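Local coordinates for bacteriophage virulence determinant (Salmonella enterica subsp. enterica serovar Typhimurium str. 14028S, PDB 6GGR), which probably acts as a zinc-dependent protease of the PipA effector family that cleaves NF-κB transcription factors inside infected host cells, at residues G86-L91 against N192-E197; D68-V73 against L135-T140; E47-G52 against Q105-G110. One frame throughout, in Å; residues are numbered along the deposited sequence.

In the fold
Contacts 1 and 2 touch helix 160-173, which carries H166 and H170, and contact 3 lies near it. These histidines bind zinc together with D177, although no zinc is bound to this chain here. Contact 1 packs helix 86-100 against helix 186-197, with the side chain of I194 about 9 Å from that of H166. Contact 2 sets helix 64-84 on the loop after strand 132-135; contact 3 pairs 50-51 with 107-111 and lays R106 along helix 45-49. Their centres are about 15 Å apart, and they touch: L135 CD1 meets L109 CD1 at 3.7 Å. The W107 side chain lies about 7 Å from that of H170, the shortest of these side-chain distances to the zinc-binding histidines. Along the chain the segments of all three contacts interleave.

Contact 1: residues G86-L91 against N192-E197; sequences GTFRRL and NIILKE
I194 and T87 meet where the first turn of helix 86-100 passes the last turns of helix 186-197, and E197 adds a polar clamp beside them. The short helical axes come within 8.8 Å, their N-to-C directions 129° apart, an oblique crossing nearer perpendicular than antiparallel. I194 contributes the most surface, and each of its branches meets a different neighbour. CG1 rests near T87 CG2 at 3.9 Å, while CG2 lies against F88 CB at the same separation. The terminal CD1 comes to the edge of the F88 ring, near its plane, and L91 CD1 closes on it at 4.1 Å. F88 sends its ring on toward L78, A81 and Y82 of helix 64-84, and V169 of helix 160-173 packs on I194, so the isoleucine sits among several helices.

T87 turns its methyl to the apolar side and its hydroxyl to the carboxylate. With CG2 anti to the backbone N, the methyl faces I194, and OG1 donates to E197 OE2 over 2.6 Å. The hydroxyl approaches on the syn side of the carboxylate but 33° out of its plane. The other oxygen, OE1, accepts from T87 N at 2.9 Å, although its exact place is less certain because of crowding elsewhere in the model. If OE1 is placed correctly, both carboxylate oxygens are held by T87, which would limit rotation of the group. A negative group at the N-terminal turn of a helix should also interact favourably with the amide dipoles there. I193 CG2 lies 3.5 Å from T87 OG1, beside the polar pair. This is helix-helix packing, an apolar seam with a carboxylate meeting a helix N-terminus, on helices that flank the zinc-binding helix with the HxxxH spacing of zincin metalloproteases.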
ATOM      1  N   GLY B  86      22.678  -9.728 -12.935  1.00 38.02           N
ATOM      2  CA  GLY B  86      23.744  -8.747 -12.858  1.00 39.61           C
ATOM      3  C   GLY B  86      23.249  -7.365 -12.489  1.00 47.60           C
ATOM      4  O   GLY B  86      23.972  -6.591 -11.855  1.00 34.54           O
ATOM      5  N   THR B  87      22.022  -7.025 -12.886  1.00 45.01           N
ATOM      6  CA  THR B  87      21.444  -5.753 -12.468  1.00 40.58           C
ATOM      7  C   THR B  87      21.303  -5.697 -10.953  1.00 35.80           C
ATOM      8  O   THR B  87      21.636  -4.683 -10.328  1.00 43.37           O
ATOM      9  CB  THR B  87      20.089  -5.543 -13.148  1.00 44.83           C
ATOM     10  OG1 THR B  87      20.286  -5.389 -14.560  1.00 39.95           O
ATOM     11  CG2 THR B  87      19.374  -4.302 -12.600  1.00 45.83           C
ATOM     12  N   PHE B  88      20.824  -6.783 -10.342  1.00 40.08           N
ATOM     13  CA  PHE B  88      20.681  -6.813  -8.890  1.00 35.09           C
ATOM     14  C   PHE B  88      22.039  -6.797  -8.199  1.00 48.68           C
ATOM     15  O   PHE B  88      22.187  -6.195  -7.129  1.00 43.80           O
ATOM     16  CB  PHE B  88      19.884  -8.042  -8.464  1.00 29.71           C
ATOM     17  CG  PHE B  88      19.763  -8.191  -6.978  1.00 37.86           C
ATOM     18  CD1 PHE B  88      18.723  -7.588  -6.291  1.00 42.27           C
ATOM     19  CD2 PHE B  88      20.688  -8.928  -6.267  1.00 39.08           C
ATOM     20  CE1 PHE B  88      18.614  -7.722  -4.922  1.00 41.01           C
ATOM     21  CE2 PHE B  88      20.584  -9.062  -4.898  1.00 38.86           C
ATOM     22  CZ  PHE B  88      19.547  -8.461  -4.226  1.00 44.95           C
ATOM     23  N   ARG B  89      23.036  -7.468  -8.782  1.00 50.96           N
ATOM     24  CA  ARG B  89      24.378  -7.421  -8.215  1.00 36.14           C
ATOM     25  C   ARG B  89      24.892  -5.989  -8.131  1.00 39.03           C
ATOM     26  O   ARG B  89      25.618  -5.645  -7.192  1.00 41.46           O
ATOM     27  CB  ARG B  89      25.338  -8.291  -9.038  1.00 38.10           C
ATOM     28  CG  ARG B  89      25.115  -9.797  -8.874  1.00 33.99           C
ATOM     29  CD  ARG B  89      26.299 -10.629  -9.387  1.00 43.10           C
ATOM     30  NE  ARG B  89      26.437 -10.608 -10.844  1.00 33.79           N
ATOM     31  CZ  ARG B  89      25.770 -11.403 -11.678  1.00 34.63           C
ATOM     32  NH1 ARG B  89      24.898 -12.290 -11.211  1.00 30.63           N
ATOM     33  NH2 ARG B  89      25.970 -11.306 -12.987  1.00 41.65           N
ATOM     34  N   ARG B  90      24.514  -5.137  -9.088  1.00 38.93           N
ATOM     35  CA  ARG B  90      24.949  -3.743  -9.062  1.00 44.35           C
ATOM     36  C   ARG B  90      24.331  -2.996  -7.886  1.00 43.10           C
ATOM     37  O   ARG B  90      25.032  -2.321  -7.123  1.00 45.82           O
ATOM     38  CB  ARG B  90      24.586  -3.054 -10.378  1.00 47.66           C
ATOM     39  CG  ARG B  90      25.350  -3.574 -11.584  1.00 46.30           C
ATOM     40  CD  ARG B  90      25.269  -2.621 -12.771  1.00 46.15           C
ATOM     41  NE  ARG B  90      23.943  -2.593 -13.393  1.00 48.19           N
ATOM     42  CZ  ARG B  90      23.002  -1.684 -13.150  1.00 43.02           C
ATOM     43  NH1 ARG B  90      23.214  -0.700 -12.285  1.00 48.15           N
ATOM     44  NH2 ARG B  90      21.835  -1.755 -13.778  1.00 45.70           N
ATOM     45  N   LEU B  91      23.011  -3.095  -7.730  1.00 42.29           N
ATOM     46  CA  LEU B  91      22.351  -2.424  -6.616  1.00 42.65           C
ATOM     47  C   LEU B  91      22.887  -2.936  -5.285  1.00 43.89           C
ATOM     48  O   LEU B  91      23.250  -2.148  -4.405  1.00 46.45           O
ATOM     49  CB  LEU B  91      20.838  -2.625  -6.719  1.00 40.42           C
ATOM     50  CG  LEU B  91      20.223  -2.218  -8.064  1.00 46.04           C
ATOM     51  CD1 LEU B  91      18.722  -2.423  -8.047  1.00 44.95           C
ATOM     52  CD2 LEU B  91      20.560  -0.775  -8.412  1.00 58.18           C
ATOM     53  N   ASN B 192      11.349  -5.107 -12.684  1.00 27.56           N
ATOM     54  CA  ASN B 192      11.064  -5.815 -13.931  1.00 28.59           C
ATOM     55  C   ASN B 192      12.323  -6.457 -14.501  1.00 27.38           C
ATOM     56  O   ASN B 192      12.306  -7.617 -14.928  1.00 27.45           O
ATOM     57  CB  ASN B 192      10.457  -4.861 -14.961  1.00 29.06           C
ATOM     58  CG  ASN B 192       9.010  -4.506 -14.661  1.00 33.21           C
ATOM     59  OD1 ASN B 192       8.348  -5.143 -13.842  1.00 28.15           O
ATOM     60  ND2 ASN B 192       8.507  -3.490 -15.349  1.00 30.99           N
ATOM     61  N   ILE B 193      13.425  -5.704 -14.535  1.00 34.41           N
ATOM     62  CA  ILE B 193      14.655  -6.187 -15.160  1.00 29.89           C
ATOM     63  C   ILE B 193      15.259  -7.325 -14.347  1.00 33.59           C
ATOM     64  O   ILE B 193      15.695  -8.343 -14.899  1.00 38.56           O
ATOM     65  CB  ILE B 193      15.656  -5.032 -15.320  1.00 31.15           C
ATOM     66  CG1 ILE B 193      15.079  -3.957 -16.242  1.00 33.03           C
ATOM     67  CG2 ILE B 193      16.993  -5.553 -15.865  1.00 33.98           C
ATOM     68  CD1 ILE B 193      15.842  -2.644 -16.211  1.00 37.84           C
ATOM     69  N   ILE B 194      15.325  -7.153 -13.026  1.00 31.87           N
ATOM     70  CA  ILE B 194      15.899  -8.175 -12.157  1.00 26.13           C
ATOM     71  C   ILE B 194      15.140  -9.486 -12.311  1.00 29.99           C
ATOM     72  O   ILE B 194      15.737 -10.557 -12.482  1.00 27.09           O
ATOM     73  CB  ILE B 194      15.897  -7.684 -10.699  1.00 36.43           C
ATOM     74  CG1 ILE B 194      16.838  -6.488 -10.554  1.00 30.11           C
ATOM     75  CG2 ILE B 194      16.306  -8.803  -9.739  1.00 34.94           C
ATOM     76  CD1 ILE B 194      16.680  -5.739  -9.246  1.00 34.08           C
ATOM     77  N   LEU B 195      13.809  -9.421 -12.260  1.00 32.32           N
ATOM     78  CA  LEU B 195      13.002 -10.634 -12.345  1.00 23.31           C
ATOM     79  C   LEU B 195      13.210 -11.349 -13.675  1.00 23.70           C
ATOM     80  O   LEU B 195      13.319 -12.581 -13.714  1.00 28.61           O
ATOM     81  CB  LEU B 195      11.525 -10.297 -12.146  1.00 23.31           C
ATOM     82  CG  LEU B 195      10.990 -10.487 -10.722  1.00 35.09           C
ATOM     83  CD1 LEU B 195      11.740  -9.617  -9.736  1.00 34.22           C
ATOM     84  CD2 LEU B 195       9.503 -10.187 -10.676  1.00 47.18           C
ATOM     85  N   LYS B 196      13.255 -10.604 -14.781  1.00 27.87           N
ATOM     86  CA  LYS B 196      13.537 -11.243 -16.065  1.00 37.27           C
ATOM     87  C   LYS B 196      14.935 -11.843 -16.083  1.00 38.22           C
ATOM     88  O   LYS B 196      15.149 -12.918 -16.654  1.00 27.50           O
ATOM     89  CB  LYS B 196      13.371 -10.244 -17.210  1.00 38.52           C
ATOM     90  CG  LYS B 196      11.923  -9.900 -17.542  1.00 35.67           C
ATOM     91  CD  LYS B 196      11.130 -11.130 -17.969  1.00 37.19           C
ATOM     92  CE  LYS B 196       9.739 -10.751 -18.459  1.00 38.49           C
ATOM     93  NZ  LYS B 196       8.873 -11.947 -18.684  1.00 44.79           N
ATOM     94  N   GLU B 197      15.904 -11.160 -15.467  1.00 31.35           N
ATOM     95  CA  GLU B 197      17.246 -11.720 -15.362  1.00 35.35           C
ATOM     96  C   GLU B 197      17.275 -12.972 -14.493  1.00 34.77           C
ATOM     97  O   GLU B 197      18.172 -13.807 -14.659  1.00 34.11           O
ATOM     98  CB  GLU B 197      18.212 -10.673 -14.804  1.00 33.24           C
ATOM     99  CG  GLU B 197      18.528  -9.532 -15.767  1.00 37.36           C
ATOM    100  CD  GLU B 197      19.530  -8.534 -15.200  1.00 39.48           C
ATOM    101  OE1 GLU B 197      19.939  -8.688 -14.031  1.00 38.55           O
ATOM    102  OE2 GLU B 197      19.915  -7.594 -15.928  1.00 35.70           O
TER

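Contact 2: residues D68-V73 against L135-T140; sequences DECREV and LNLDDT
Apolar packing of L137 against C70 and V73 joins helix 64-84 to the loop that leaves strand 132-135, and no hydrogen bond crosses between the two segments. L137 gives up the most surface, for its fork reaches the helix with both methyls. CD2 enters beside V73, 3.8 Å from CG2 and nearly as close to CG1, the two side chains sliding past each other in opposite directions. CD1 turns to the neighbouring turn, 4.1 Å from E69 CB, the aliphatic start of an otherwise exposed side chain.

C70 lies between L137 and the loop backbone. Placed beside the backbone N (chi1 -73°), C70 SG lies 3.9 Å from L135 O, so that it touches the end of the strand. The same C70 SG is 4.1 Å from L137 CG, in the side chain that follows. A111 of strand 107-111 also packs on C70, which puts the cysteine where helix and sheet meet. The loop is shaped by its own bonds at this point. N136 OD1 accepts from D138 N at 2.8 Å in the carbonyl plane, on a lone pair, and forms an Asx turn; the CB of N136 is directed away from the helix. T140 OG1 donates to L137 O over 2.7 Å, tilted 27° from the carbonyl plane. Helix 160-173 lies alongside, with T160 and F164 on V73 and F164 and Q167 on L135. Farther along the loop, D139 bonds to S163 and makes a salt bridge to a basic side chain of another protein chain.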
ATOM      1  N   ASP B  68      11.595 -15.530  11.482  1.00 72.32           N
ATOM      2  CA  ASP B  68      12.385 -16.614  10.907  1.00 75.84           C
ATOM      3  C   ASP B  68      11.788 -17.092   9.589  1.00 69.48           C
ATOM      4  O   ASP B  68      12.519 -17.384   8.636  1.00 66.66           O
ATOM      5  CB  ASP B  68      12.491 -17.768  11.906  1.00 81.21           C
ATOM      6  CG  ASP B  68      13.343 -17.417  13.117  1.00 83.66           C
ATOM      7  OD1 ASP B  68      14.386 -16.752  12.941  1.00 84.72           O
ATOM      8  OD2 ASP B  68      12.971 -17.807  14.245  1.00 75.37           O
ATOM      9  N   GLU B  69      10.458 -17.172   9.512  1.00 74.52           N
ATOM     10  CA  GLU B  69       9.808 -17.601   8.277  1.00 73.25           C
ATOM     11  C   GLU B  69      10.112 -16.637   7.139  1.00 65.04           C
ATOM     12  O   GLU B  69      10.507 -17.053   6.043  1.00 56.97           O
ATOM     13  CB  GLU B  69       8.299 -17.716   8.494  1.00 72.48           C
ATOM     14  CG  GLU B  69       7.897 -18.858   9.419  1.00 82.25           C
ATOM     15  CD  GLU B  69       6.488 -18.713   9.968  1.00 88.87           C
ATOM     16  OE1 GLU B  69       5.800 -17.732   9.610  1.00 92.71           O
ATOM     17  OE2 GLU B  69       6.067 -19.580  10.761  1.00 88.43           O
ATOM     18  N   CYS B  70       9.938 -15.337   7.383  1.00 62.08           N
ATOM     19  CA  CYS B  70      10.153 -14.352   6.330  1.00 55.44           C
ATOM     20  C   CYS B  70      11.633 -14.217   5.992  1.00 47.73           C
ATOM     21  O   CYS B  70      11.990 -14.054   4.820  1.00 51.00           O
ATOM     22  CB  CYS B  70       9.566 -13.003   6.746  1.00 50.64           C
ATOM     23  SG  CYS B  70       7.744 -12.949   6.720  1.00 62.17           S
ATOM     24  N   ARG B  71      12.509 -14.292   6.997  1.00 54.59           N
ATOM     25  CA  ARG B  71      13.941 -14.172   6.735  1.00 51.59           C
ATOM     26  C   ARG B  71      14.450 -15.340   5.898  1.00 54.38           C
ATOM     27  O   ARG B  71      15.282 -15.156   5.002  1.00 46.67           O
ATOM     28  CB  ARG B  71      14.722 -14.091   8.047  1.00 53.42           C
ATOM     29  CG  ARG B  71      16.132 -13.549   7.864  1.00 51.55           C
ATOM     30  CD  ARG B  71      17.069 -13.950   8.992  1.00 57.71           C
ATOM     31  NE  ARG B  71      18.414 -13.424   8.764  1.00 69.80           N
ATOM     32  CZ  ARG B  71      19.369 -14.049   8.080  1.00 76.25           C
ATOM     33  NH1 ARG B  71      19.151 -15.245   7.546  1.00 82.25           N
ATOM     34  NH2 ARG B  71      20.553 -13.473   7.928  1.00 72.30           N
ATOM     35  N   GLU B  72      13.981 -16.554   6.194  1.00 59.03           N
ATOM     36  CA  GLU B  72      14.363 -17.714   5.395  1.00 61.35           C
ATOM     37  C   GLU B  72      13.993 -17.506   3.930  1.00 61.37           C
ATOM     38  O   GLU B  72      14.806 -17.747   3.031  1.00 58.01           O
ATOM     39  CB  GLU B  72      13.694 -18.969   5.957  1.00 68.20           C
ATOM     40  CG  GLU B  72      14.133 -20.268   5.297  1.00 82.20           C
ATOM     41  CD  GLU B  72      13.241 -20.681   4.142  1.00 95.10           C
ATOM     42  OE1 GLU B  72      12.015 -20.446   4.213  1.00 99.26           O
ATOM     43  OE2 GLU B  72      13.767 -21.242   3.159  1.00 98.09           O
ATOM     44  N   VAL B  73      12.766 -17.045   3.674  1.00 56.96           N
ATOM     45  CA  VAL B  73      12.334 -16.781   2.303  1.00 54.27           C
ATOM     46  C   VAL B  73      13.155 -15.647   1.701  1.00 48.21           C
ATOM     47  O   VAL B  73      13.604 -15.723   0.552  1.00 44.13           O
ATOM     48  CB  VAL B  73      10.828 -16.470   2.268  1.00 50.01           C
ATOM     49  CG1 VAL B  73      10.387 -16.022   0.868  1.00 49.22           C
ATOM     50  CG2 VAL B  73      10.035 -17.689   2.704  1.00 53.41           C
ATOM     51  N   LEU B 135       7.925  -7.065   5.205  1.00 40.83           N
ATOM     52  CA  LEU B 135       7.622  -8.155   4.290  1.00 49.73           C
ATOM     53  C   LEU B 135       6.672  -9.129   4.970  1.00 42.56           C
ATOM     54  O   LEU B 135       6.665  -9.255   6.197  1.00 42.38           O
ATOM     55  CB  LEU B 135       8.893  -8.894   3.854  1.00 49.42           C
ATOM     56  CG  LEU B 135      10.004  -8.033   3.248  1.00 52.43           C
ATOM     57  CD1 LEU B 135      11.291  -8.833   3.130  1.00 45.93           C
ATOM     58  CD2 LEU B 135       9.593  -7.484   1.889  1.00 56.74           C
ATOM     59  N   ASN B 136       5.871  -9.820   4.159  1.00 38.86           N
ATOM     60  CA  ASN B 136       4.961 -10.838   4.667  1.00 40.48           C
ATOM     61  C   ASN B 136       4.792 -11.915   3.607  1.00 40.90           C
ATOM     62  O   ASN B 136       5.126 -11.722   2.436  1.00 39.76           O
ATOM     63  CB  ASN B 136       3.599 -10.249   5.042  1.00 42.74           C
ATOM     64  CG  ASN B 136       2.830  -9.748   3.833  1.00 46.82           C
ATOM     65  OD1 ASN B 136       2.277 -10.534   3.063  1.00 42.36           O
ATOM     66  ND2 ASN B 136       2.794  -8.431   3.659  1.00 42.76           N
ATOM     67  N   LEU B 137       4.255 -13.057   4.036  1.00 41.50           N
ATOM     68  CA  LEU B 137       4.012 -14.196   3.160  1.00 45.85           C
ATOM     69  C   LEU B 137       2.525 -14.377   2.869  1.00 56.33           C
ATOM     70  O   LEU B 137       2.070 -15.492   2.601  1.00 65.25           O
ATOM     71  CB  LEU B 137       4.598 -15.466   3.772  1.00 46.46           C
ATOM     72  CG  LEU B 137       6.118 -15.438   3.947  1.00 44.80           C
ATOM     73  CD1 LEU B 137       6.561 -16.448   4.992  1.00 51.02           C
ATOM     74  CD2 LEU B 137       6.812 -15.699   2.618  1.00 59.73           C
ATOM     75  N   ASP B 138       1.758 -13.285   2.915  1.00 61.16           N
ATOM     76  CA  ASP B 138       0.330 -13.360   2.630  1.00 70.24           C
ATOM     77  C   ASP B 138       0.048 -13.542   1.144  1.00 68.74           C
ATOM     78  O   ASP B 138      -1.066 -13.936   0.783  1.00 66.55           O
ATOM     79  CB  ASP B 138      -0.376 -12.104   3.146  1.00 82.29           C
ATOM     80  CG  ASP B 138      -0.109 -11.847   4.620  1.00 89.72           C
ATOM     81  OD1 ASP B 138       0.282 -12.799   5.330  1.00 89.83           O
ATOM     82  OD2 ASP B 138      -0.293 -10.696   5.069  1.00 88.34           O
ATOM     83  N   ASP B 139       1.024 -13.266   0.274  1.00 77.23           N
ATOM     84  CA  ASP B 139       0.855 -13.540  -1.149  1.00 76.89           C
ATOM     85  C   ASP B 139       0.541 -15.006  -1.412  1.00 73.39           C
ATOM     86  O   ASP B 139      -0.011 -15.331  -2.469  1.00 66.69           O
ATOM     87  CB  ASP B 139       2.115 -13.142  -1.922  1.00 85.11           C
ATOM     88  CG  ASP B 139       2.247 -11.642  -2.093  1.00 72.26           C
ATOM     89  OD1 ASP B 139       1.340 -10.908  -1.650  1.00 67.74           O
ATOM     90  OD2 ASP B 139       3.260 -11.200  -2.675  1.00 58.05           O
ATOM     91  N   THR B 140       0.889 -15.892  -0.479  1.00 83.75           N
ATOM     92  CA  THR B 140       0.574 -17.311  -0.570  1.00 77.19           C
ATOM     93  C   THR B 140      -0.587 -17.701   0.338  1.00 65.66           C
ATOM     94  O   THR B 140      -0.799 -18.894   0.584  1.00 67.10           O
ATOM     95  CB  THR B 140       1.810 -18.145  -0.223  1.00 74.10           C
ATOM     96  OG1 THR B 140       2.368 -17.689   1.017  1.00 72.53           O
ATOM     97  CG2 THR B 140       2.861 -18.040  -1.318  1.00 69.43           C
TER

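Contact 3: residues E47-G52 against Q105-G110; sequences EYLISG and QRWLLG
R106 lays its side chain along the last turn of helix 45-49, the guanidinium passing over Y48 CA, which stands 3.8 Å above the centre of one face. The chain bends at chi2 (-89°) and again at chi3 to follow the helix, carrying CD to 3.2 Å from Y48 O. NE comes near E47 O without the angle for a hydrogen bond. The Y48 and R106 side chains lie side by side, pointing the same way, with ring and guanidinium planes 44° apart. S51 CB and R106 CB meet at 3.8 Å.

Beyond the arginine the backbones pair. W107 N donates to L49 O at 2.9 Å and W107 O receives S51 N at 3.0 Å, so W107 clasps I50 from both sides, as in a regular parallel bridge. L109 N continues with G52 O at 3.0 Å. On the side of the sheet that carries I50 and W107, L49 CD1 approaches the indole at CD1 (4.1 Å). I50 CG2 meets L109 CB at 3.7 Å, and Y67 and L74 of helix 64-84 cover I50. L108 and G110 bond instead to strand 132-135 through I133. Strand 107-111 pairs in parallel with 132-135 and, over a short length, with 50-51, and the link from 50-51 through helices 64-84 and 86-100 to the adjacent parallel strand is a beta-alpha-beta-type crossover.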
ATOM      1  N   GLU B  47      22.221 -11.401   6.141  1.00 53.77           N
ATOM      2  CA  GLU B  47      22.892 -10.747   7.263  1.00 62.03           C
ATOM      3  C   GLU B  47      23.356  -9.347   6.885  1.00 63.53           C
ATOM      4  O   GLU B  47      23.344  -8.434   7.720  1.00 73.14           O
ATOM      5  CB  GLU B  47      24.078 -11.593   7.732  1.00 67.03           C
ATOM      6  CG  GLU B  47      23.721 -12.654   8.764  1.00 79.65           C
ATOM      7  CD  GLU B  47      24.859 -13.621   9.034  1.00 99.23           C
ATOM      8  OE1 GLU B  47      26.033 -13.223   8.880  1.00108.31           O
ATOM      9  OE2 GLU B  47      24.577 -14.785   9.394  1.00106.30           O
ATOM     10  N   TYR B  48      23.771  -9.157   5.632  1.00 60.81           N
ATOM     11  CA  TYR B  48      24.223  -7.840   5.197  1.00 63.27           C
ATOM     12  C   TYR B  48      23.073  -6.843   5.130  1.00 66.21           C
ATOM     13  O   TYR B  48      23.282  -5.645   5.347  1.00 60.86           O
ATOM     14  CB  TYR B  48      24.906  -7.937   3.829  1.00 56.72           C
ATOM     15  CG  TYR B  48      26.144  -8.819   3.784  1.00 57.89           C
ATOM     16  CD1 TYR B  48      26.744  -9.284   4.949  1.00 58.99           C
ATOM     17  CD2 TYR B  48      26.715  -9.179   2.569  1.00 59.93           C
ATOM     18  CE1 TYR B  48      27.869 -10.083   4.904  1.00 65.28           C
ATOM     19  CE2 TYR B  48      27.843  -9.979   2.516  1.00 58.34           C
ATOM     20  CZ  TYR B  48      28.414 -10.428   3.687  1.00 65.42           C
ATOM     21  OH  TYR B  48      29.535 -11.225   3.647  1.00 73.52           O
ATOM     22  N   LEU B  49      21.861  -7.310   4.835  1.00 51.72           N
ATOM     23  CA  LEU B  49      20.720  -6.415   4.680  1.00 53.56           C
ATOM     24  C   LEU B  49      19.932  -6.241   5.975  1.00 55.38           C
ATOM     25  O   LEU B  49      19.442  -5.141   6.251  1.00 57.37           O
ATOM     26  CB  LEU B  49      19.791  -6.936   3.579  1.00 47.23           C
ATOM     27  CG  LEU B  49      18.586  -6.064   3.210  1.00 45.61           C
ATOM     28  CD1 LEU B  49      19.005  -4.880   2.355  1.00 45.08           C
ATOM     29  CD2 LEU B  49      17.521  -6.887   2.503  1.00 42.81           C
ATOM     30  N   ILE B  50      19.810  -7.296   6.779  1.00 63.34           N
ATOM     31  CA  ILE B  50      18.910  -7.320   7.931  1.00 68.22           C
ATOM     32  C   ILE B  50      19.730  -7.421   9.209  1.00 59.74           C
ATOM     33  O   ILE B  50      20.610  -8.283   9.326  1.00 60.35           O
ATOM     34  CB  ILE B  50      17.914  -8.488   7.833  1.00 61.16           C
ATOM     35  CG1 ILE B  50      17.169  -8.455   6.492  1.00 57.05           C
ATOM     36  CG2 ILE B  50      16.935  -8.462   8.998  1.00 55.51           C
ATOM     37  CD1 ILE B  50      16.479  -7.137   6.181  1.00 53.54           C
ATOM     38  N   SER B  51      19.424  -6.554  10.176  1.00 63.56           N
ATOM     39  CA  SER B  51      20.037  -6.627  11.498  1.00 72.54           C
ATOM     40  C   SER B  51      19.199  -7.463  12.458  1.00 75.85           C
ATOM     41  O   SER B  51      19.720  -8.367  13.118  1.00 75.13           O
ATOM     42  CB  SER B  51      20.230  -5.225  12.080  1.00 69.03           C
ATOM     43  OG  SER B  51      18.983  -4.620  12.376  1.00 72.89           O
ATOM     44  N   GLY B  52      17.908  -7.162  12.555  1.00 72.24           N
ATOM     45  CA  GLY B  52      17.009  -7.910  13.396  1.00 76.45           C
ATOM     46  C   GLY B  52      15.563  -7.557  13.125  1.00 70.73           C
ATOM     47  O   GLY B  52      15.249  -6.760  12.235  1.00 63.30           O
ATOM     48  N   GLN B 105      24.413  -0.131  10.194  1.00 85.23           N
ATOM     49  CA  GLN B 105      23.655   0.545   9.136  1.00 77.87           C
ATOM     50  C   GLN B 105      22.574  -0.389   8.432  1.00 72.44           C
ATOM     51  O   GLN B 105      22.094  -0.020   7.384  1.00 63.15           O
ATOM     52  CB  GLN B 105      24.553   1.305   8.115  1.00 69.36           C
ATOM     53  CG  GLN B 105      25.277   2.545   8.650  1.00 73.23           C
ATOM     54  CD  GLN B 105      25.848   3.490   7.507  1.00 78.39           C
ATOM     55  OE1 GLN B 105      25.149   4.355   7.000  1.00 80.49           O
ATOM     56  NE2 GLN B 105      27.084   3.264   7.075  1.00 84.89           N
ATOM     57  N   ARG B 106      22.319  -1.551   9.005  1.00 74.94           N
ATOM     58  CA  ARG B 106      21.394  -2.563   8.436  1.00 73.49           C
ATOM     59  C   ARG B 106      19.888  -2.228   8.686  1.00 70.91           C
ATOM     60  O   ARG B 106      19.584  -1.289   9.407  1.00 61.81           O
ATOM     61  CB  ARG B 106      21.726  -4.012   8.817  1.00 30.00           C
ATOM     62  CG  ARG B 106      23.136  -4.248   9.295  1.00 30.00           C
ATOM     63  CD  ARG B 106      24.121  -4.562   8.184  1.00 30.00           C
ATOM     64  NE  ARG B 106      24.931  -5.734   8.497  1.00 30.00           N
ATOM     65  CZ  ARG B 106      26.087  -6.035   7.933  1.00 30.00           C
ATOM     66  NH1 ARG B 106      26.621  -5.277   7.005  1.00 30.00           N
ATOM     67  NH2 ARG B 106      26.692  -7.129   8.293  1.00 30.00           N
ATOM     68  N   TRP B 107      18.975  -2.986   8.074  1.00 58.34           N
ATOM     69  CA  TRP B 107      17.523  -2.655   8.110  1.00 55.80           C
ATOM     70  C   TRP B 107      16.812  -3.571   9.059  1.00 64.96           C
ATOM     71  O   TRP B 107      17.237  -4.672   9.292  1.00 57.44           O
ATOM     72  CB  TRP B 107      16.855  -2.747   6.697  1.00 52.77           C
ATOM     73  CG  TRP B 107      17.393  -1.790   5.697  1.00 61.17           C
ATOM     74  CD1 TRP B 107      18.591  -1.827   5.120  1.00 60.59           C
ATOM     75  CD2 TRP B 107      16.719  -0.671   5.135  1.00 62.84           C
ATOM     76  NE1 TRP B 107      18.731  -0.805   4.259  1.00 60.79           N
ATOM     77  CE2 TRP B 107      17.586  -0.075   4.248  1.00 60.49           C
ATOM     78  CE3 TRP B 107      15.454  -0.122   5.315  1.00 60.59           C
ATOM     79  CZ2 TRP B 107      17.249   1.035   3.542  1.00 53.45           C
ATOM     80  CZ3 TRP B 107      15.128   0.971   4.630  1.00 52.51           C
ATOM     81  CH2 TRP B 107      16.007   1.548   3.753  1.00 59.47           C
ATOM     82  N   LEU B 108      15.748  -3.047   9.654  1.00 63.96           N
ATOM     83  CA  LEU B 108      14.857  -3.884  10.447  1.00 61.85           C
ATOM     84  C   LEU B 108      13.890  -4.619   9.531  1.00 55.17           C
ATOM     85  O   LEU B 108      13.331  -4.033   8.599  1.00 56.09           O
ATOM     86  CB  LEU B 108      14.077  -3.035  11.450  1.00 63.48           C
ATOM     87  CG  LEU B 108      14.856  -2.438  12.626  1.00 61.30           C
ATOM     88  CD1 LEU B 108      13.983  -1.478  13.424  1.00 77.25           C
ATOM     89  CD2 LEU B 108      15.391  -3.542  13.525  1.00 61.79           C
ATOM     90  N   LEU B 109      13.698  -5.909   9.791  1.00 51.10           N
ATOM     91  CA  LEU B 109      12.752  -6.712   9.021  1.00 52.46           C
ATOM     92  C   LEU B 109      11.412  -6.707   9.751  1.00 56.41           C
ATOM     93  O   LEU B 109      11.256  -7.356  10.788  1.00 61.02           O
ATOM     94  CB  LEU B 109      13.281  -8.128   8.826  1.00 54.57           C
ATOM     95  CG  LEU B 109      12.329  -9.086   8.104  1.00 52.67           C
ATOM     96  CD1 LEU B 109      11.973  -8.559   6.723  1.00 53.73           C
ATOM     97  CD2 LEU B 109      12.927 -10.479   8.005  1.00 56.76           C
ATOM     98  N   GLY B 110      10.445  -5.963   9.216  1.00 54.11           N
ATOM     99  CA  GLY B 110       9.100  -5.969   9.760  1.00 60.05           C
ATOM    100  C   GLY B 110       8.298  -7.155   9.263  1.00 63.00           C
ATOM    101  O   GLY B 110       7.330  -6.991   8.512  1.00 64.96           O
TER